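Local coordinates for ARO (armadillo repeats only protein) (Plasmodium falciparum Santa Lucia, PDB 5EWP), which probably serves as an armadillo-repeat protein-binding scaffold in the translocation of rhoptries to, and their attachment at, the apical pole of the parasite, at residues E30-C35 with T64-L69; T151-F156 with I198-D203. All blocks are in the same frame, centred on the assembly; numbering follows the deposited sequence.

Contact 1: residues E30-C35 with T64-L69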
# COMPACT_ATOMS: atom_id res chain seq x y z
N GLU A 30 -9.65 -13.86 -15.88
CA GLU A 30 -8.66 -14.92 -16.11
C GLU A 30 -7.34 -14.59 -15.40
O GLU A 30 -6.71 -15.47 -14.80
CB GLU A 30 -8.43 -15.12 -17.60
CG GLU A 30 -7.57 -16.30 -17.97
CD GLU A 30 -8.17 -17.64 -17.59
OE1 GLU A 30 -9.38 -17.72 -17.28
OE2 GLU A 30 -7.42 -18.63 -17.64
N PHE A 31 -6.93 -13.32 -15.45
CA PHE A 31 -5.76 -12.89 -14.68
C PHE A 31 -5.93 -13.19 -13.19
O PHE A 31 -5.03 -13.68 -12.54
CB PHE A 31 -5.48 -11.40 -14.89
CG PHE A 31 -4.72 -11.07 -16.15
CD1 PHE A 31 -3.62 -11.83 -16.54
CD2 PHE A 31 -5.10 -10.00 -16.95
CE1 PHE A 31 -2.91 -11.52 -17.69
CE2 PHE A 31 -4.40 -9.69 -18.12
CZ PHE A 31 -3.30 -10.45 -18.48
N VAL A 32 -7.10 -12.89 -12.62
CA VAL A 32 -7.32 -13.21 -11.22
C VAL A 32 -7.20 -14.72 -10.95
O VAL A 32 -6.56 -15.14 -9.98
CB VAL A 32 -8.69 -12.67 -10.74
CG1 VAL A 32 -9.01 -13.14 -9.33
CG2 VAL A 32 -8.65 -11.16 -10.78
N ASN A 33 -7.79 -15.54 -11.82
CA ASN A 33 -7.71 -16.99 -11.69
C ASN A 33 -6.29 -17.48 -11.80
O ASN A 33 -5.91 -18.48 -11.19
CB ASN A 33 -8.57 -17.69 -12.75
CG ASN A 33 -10.04 -17.40 -12.58
OD1 ASN A 33 -10.50 -17.10 -11.48
ND2 ASN A 33 -10.79 -17.49 -13.68
N LEU A 34 -5.50 -16.77 -12.61
CA LEU A 34 -4.10 -17.15 -12.87
C LEU A 34 -3.14 -16.74 -11.75
O LEU A 34 -2.00 -17.19 -11.71
CB LEU A 34 -3.66 -16.55 -14.20
CG LEU A 34 -4.14 -17.26 -15.46
CD1 LEU A 34 -3.75 -16.43 -16.65
CD2 LEU A 34 -3.53 -18.67 -15.54
N CYS A 35 -3.59 -15.88 -10.84
CA CYS A 35 -2.70 -15.44 -9.76
C CYS A 35 -2.18 -16.62 -8.92
O CYS A 35 -1.09 -16.54 -8.35
CB CYS A 35 -3.39 -14.43 -8.85
SG CYS A 35 -3.54 -12.78 -9.55
N THR A 64 0.79 -8.70 -11.52
CA THR A 64 1.39 -7.49 -12.05
C THR A 64 0.53 -6.88 -13.19
O THR A 64 0.33 -5.68 -13.25
CB THR A 64 2.83 -7.75 -12.53
OG1 THR A 64 3.58 -8.29 -11.44
CG2 THR A 64 3.46 -6.46 -13.00
N GLN A 65 0.01 -7.71 -14.09
CA GLN A 65 -0.83 -7.17 -15.16
C GLN A 65 -2.10 -6.56 -14.59
O GLN A 65 -2.60 -5.55 -15.10
CB GLN A 65 -1.20 -8.24 -16.18
CG GLN A 65 0.01 -8.85 -16.91
CD GLN A 65 0.88 -7.82 -17.62
OE1 GLN A 65 2.10 -7.96 -17.66
NE2 GLN A 65 0.26 -6.78 -18.18
N LEU A 66 -2.64 -7.16 -13.53
CA LEU A 66 -3.83 -6.61 -12.87
C LEU A 66 -3.50 -5.25 -12.24
O LEU A 66 -4.30 -4.31 -12.33
CB LEU A 66 -4.37 -7.58 -11.81
CG LEU A 66 -5.09 -8.80 -12.39
CD1 LEU A 66 -5.29 -9.91 -11.34
CD2 LEU A 66 -6.43 -8.40 -13.03
N ALA A 67 -2.31 -5.14 -11.65
CA ALA A 67 -1.87 -3.87 -11.09
C ALA A 67 -1.76 -2.79 -12.17
O ALA A 67 -2.10 -1.63 -11.96
CB ALA A 67 -0.54 -4.04 -10.38
N ILE A 68 -1.28 -3.19 -13.34
CA ILE A 68 -1.17 -2.27 -14.46
C ILE A 68 -2.54 -1.77 -14.88
O ILE A 68 -2.75 -0.57 -15.08
CB ILE A 68 -0.42 -2.94 -15.65
CG1 ILE A 68 1.04 -3.11 -15.27
CG2 ILE A 68 -0.55 -2.10 -16.91
CD1 ILE A 68 1.84 -4.01 -16.24
N LEU A 69 -3.50 -2.68 -14.97
CA LEU A 69 -4.86 -2.28 -15.32
C LEU A 69 -5.43 -1.35 -14.25
O LEU A 69 -6.10 -0.36 -14.58
CB LEU A 69 -5.75 -3.50 -15.51
CG LEU A 69 -5.38 -4.43 -16.67
CD1 LEU A 69 -6.32 -5.63 -16.73
CD2 LEU A 69 -5.38 -3.66 -17.99

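Contact 2: residues T151-F156 with I198-D203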
# COMPACT_ATOMS: atom_id res chain seq x y z
N THR A 151 -2.12 2.73 1.42
CA THR A 151 -3.28 1.85 1.33
C THR A 151 -4.00 1.76 2.67
O THR A 151 -5.24 1.82 2.73
CB THR A 151 -2.85 0.44 0.85
OG1 THR A 151 -2.08 0.61 -0.34
CG2 THR A 151 -4.07 -0.40 0.50
N CYS A 152 -3.24 1.63 3.74
CA CYS A 152 -3.83 1.68 5.09
C CYS A 152 -4.64 2.94 5.29
O CYS A 152 -5.76 2.89 5.81
CB CYS A 152 -2.76 1.62 6.17
SG CYS A 152 -2.04 -0.03 6.32
N ARG A 153 -4.07 4.08 4.90
CA ARG A 153 -4.76 5.36 5.08
C ARG A 153 -6.02 5.42 4.23
O ARG A 153 -7.07 5.88 4.70
CB ARG A 153 -3.83 6.52 4.75
CG ARG A 153 -4.52 7.91 4.78
CD ARG A 153 -4.99 8.32 3.39
NE ARG A 153 -5.77 9.56 3.42
CZ ARG A 153 -6.58 9.94 2.45
NH1 ARG A 153 -6.74 9.18 1.39
NH2 ARG A 153 -7.24 11.09 2.55
N ASN A 154 -5.91 4.96 2.98
CA ASN A 154 -7.07 5.01 2.09
C ASN A 154 -8.22 4.19 2.65
O ASN A 154 -9.40 4.54 2.47
CB ASN A 154 -6.69 4.53 0.67
CG ASN A 154 -5.81 5.55 -0.07
OD1 ASN A 154 -5.68 6.70 0.35
ND2 ASN A 154 -5.21 5.13 -1.18
N ILE A 155 -7.88 3.12 3.35
CA ILE A 155 -8.88 2.31 4.05
C ILE A 155 -9.38 2.99 5.33
O ILE A 155 -10.60 3.14 5.49
CB ILE A 155 -8.33 0.90 4.40
CG1 ILE A 155 -8.09 0.11 3.11
CG2 ILE A 155 -9.28 0.14 5.31
CD1 ILE A 155 -7.12 -1.08 3.29
N PHE A 156 -8.49 3.39 6.24
CA PHE A 156 -9.00 3.74 7.57
C PHE A 156 -9.72 5.08 7.61
O PHE A 156 -10.49 5.32 8.54
CB PHE A 156 -7.91 3.65 8.69
CG PHE A 156 -6.75 4.65 8.60
CD1 PHE A 156 -6.95 6.02 8.61
CD2 PHE A 156 -5.44 4.17 8.64
CE1 PHE A 156 -5.87 6.90 8.58
CE2 PHE A 156 -4.37 5.04 8.62
CZ PHE A 156 -4.57 6.39 8.59
N ILE A 198 3.14 12.16 7.86
CA ILE A 198 2.55 13.27 8.61
C ILE A 198 1.08 13.40 8.22
O ILE A 198 0.20 13.47 9.08
CB ILE A 198 3.26 14.60 8.34
CG1 ILE A 198 4.67 14.57 8.91
CG2 ILE A 198 2.47 15.76 8.96
CD1 ILE A 198 5.51 15.77 8.50
N TYR A 199 0.83 13.42 6.92
CA TYR A 199 -0.54 13.55 6.43
C TYR A 199 -1.40 12.36 6.82
O TYR A 199 -2.59 12.50 7.09
CB TYR A 199 -0.54 13.74 4.92
CG TYR A 199 0.15 15.01 4.47
CD1 TYR A 199 0.09 16.18 5.24
CD2 TYR A 199 0.85 15.05 3.27
CE1 TYR A 199 0.73 17.34 4.82
CE2 TYR A 199 1.48 16.20 2.85
CZ TYR A 199 1.42 17.34 3.61
OH TYR A 199 2.06 18.47 3.16
N HIS A 200 -0.82 11.16 6.83
CA HIS A 200 -1.57 9.99 7.24
C HIS A 200 -2.01 10.10 8.71
O HIS A 200 -3.13 9.77 9.06
CB HIS A 200 -0.74 8.71 7.05
CG HIS A 200 -0.37 8.43 5.62
ND1 HIS A 200 -1.11 8.89 4.55
CD2 HIS A 200 0.66 7.73 5.08
CE1 HIS A 200 -0.55 8.48 3.42
NE2 HIS A 200 0.53 7.78 3.72
N LEU A 201 -1.10 10.56 9.57
CA LEU A 201 -1.40 10.72 10.98
C LEU A 201 -2.51 11.75 11.21
O LEU A 201 -3.41 11.52 12.02
CB LEU A 201 -0.13 11.10 11.75
CG LEU A 201 0.88 9.96 11.87
CD1 LEU A 201 2.24 10.48 12.33
CD2 LEU A 201 0.35 8.88 12.82
N GLU A 202 -2.45 12.85 10.48
CA GLU A 202 -3.52 13.84 10.55
C GLU A 202 -4.86 13.22 10.14
O GLU A 202 -5.88 13.45 10.80
CB GLU A 202 -3.20 15.04 9.66
CG GLU A 202 -2.07 15.92 10.19
CD GLU A 202 -1.85 17.16 9.34
OE1 GLU A 202 -2.04 17.09 8.11
OE2 GLU A 202 -1.48 18.21 9.91
N ASP A 203 -4.85 12.44 9.06
CA ASP A 203 -6.08 11.81 8.57
C ASP A 203 -6.64 10.80 9.55
O ASP A 203 -7.85 10.55 9.58
CB ASP A 203 -5.83 11.16 7.21
CG ASP A 203 -5.63 12.20 6.11
OD1 ASP A 203 -5.86 13.40 6.39
OD2 ASP A 203 -5.27 11.83 4.98

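Contact 1: residues E30-C35 with T64-L69
In the N-terminal part of this armadillo-type helical solenoid, F31 and V32 of helix 28-34 pack against Q65 and L66 of helix 58-70. The two short segments run roughly antiparallel, at 143°, and their axes stay 9.8 Å apart, a spacing filled by side chains of medium and large size. L66 is the piece that bridges it. Its CG meets CB of F31 at 3.6 Å, and its two methyls part from there: CD2 stays beside F31 CB, while CD1 reaches V32 CG2 at 3.6 Å, the side chains of V32 and L66 lying about at right angles. A branched leucine suits the place because one fork can serve several neighbours at once, and the compact valine lets the fork come close. V32 has CG1 anti to its backbone N (chi1 173°), which puts the other methyl, CG2, in the path of L66.

Q65 uses its aliphatic part. CB lies over one face of the F31 ring, displaced toward the rim, in a CH-pi contact 3.9 Å from the ring centroid and 15° off the normal. The chain then bends at its second torsion, and the amide leads away from helix 28-34 with its plane inclined to the ring, so glutamine offers carbon to the phenyl group. The F31 ring also meets that of F19 in helix 14-25, while V90 and F91 of helix 87-95 touch V32 and L66 respectively. Farther along the segment 30-35, SG of C35 lies 3.8 Å from L66 CD1.

Contact 2: residues T151-F156 with I198-D203
R153 crosses from helix 142-156 to helix 192-205, passes alongside H200 and ends on the carboxylate of D203. Its CB starts beside the imidazole, 3.6 Å from H200 ND1, with CE1 of the same ring a little farther off. CG keeps company with the same nitrogen, approaching the ring obliquely; the R153 and H200 side chains cross at about a right angle. CG stands anti to the backbone N (chi1 174°), and a bend at chi2 (-94°) swings the rest of the chain past H200 toward D203. CD passes 3.9 Å from D203 OD2, and NE then donates to that oxygen in a salt bridge of 2.8 Å, meeting it on the anti side and tilted out of the carboxylate plane. NH2 adds a weak bond to the same OD2, so one oxygen takes both N-H groups. At the far branch, NH1 gives a hydrogen bond of 2.9 Å to N154 OD1, which lies in the guanidinium plane. Gripped by D203 across the interface and N154 on its own helix, the flat group is fixed in rotation; arginine suits the place because its planar tip carries N-H groups pointing to both partners.

Next to the salt bridge the contact passes to an aromatic ring. The F156 ring has CA of R153 3.5 Å above its plane, over its centre, and turns its edge to the other helix, CZ lying 3.7 Å from H200 O. A flat phenyl suits the place, since it can lay a face on its own helix and present an edge to the other; F166 meets the ring as well. The axes of the two short segments come within 10.1 Å and are only 19° from parallel: side-by-side packing of near-parallel helices, consistent with the armadillo-type solenoid the protein's name implies.

In the fold
Contact 1 closes before contact 2 opens, so the two follow in series along the chain and lie on opposite sides of its centre. Their centres are 26 Å apart and their nearest atoms about 11 Å, without touching. They share no helix: contact 1 joins helices 28-34 and 58-70, contact 2 joins helices 142-156 and 192-205, and helices from 77-84 to 130-136 come between them in sequence. One is a wholly buried packing of roughly antiparallel helices; the other sets near-parallel helices side by side, joined by a salt bridge between partly exposed residues. Both are helix-helix joints within one elongated stack, as expected of an armadillo solenoid, and consistent with a protein-binding scaffold.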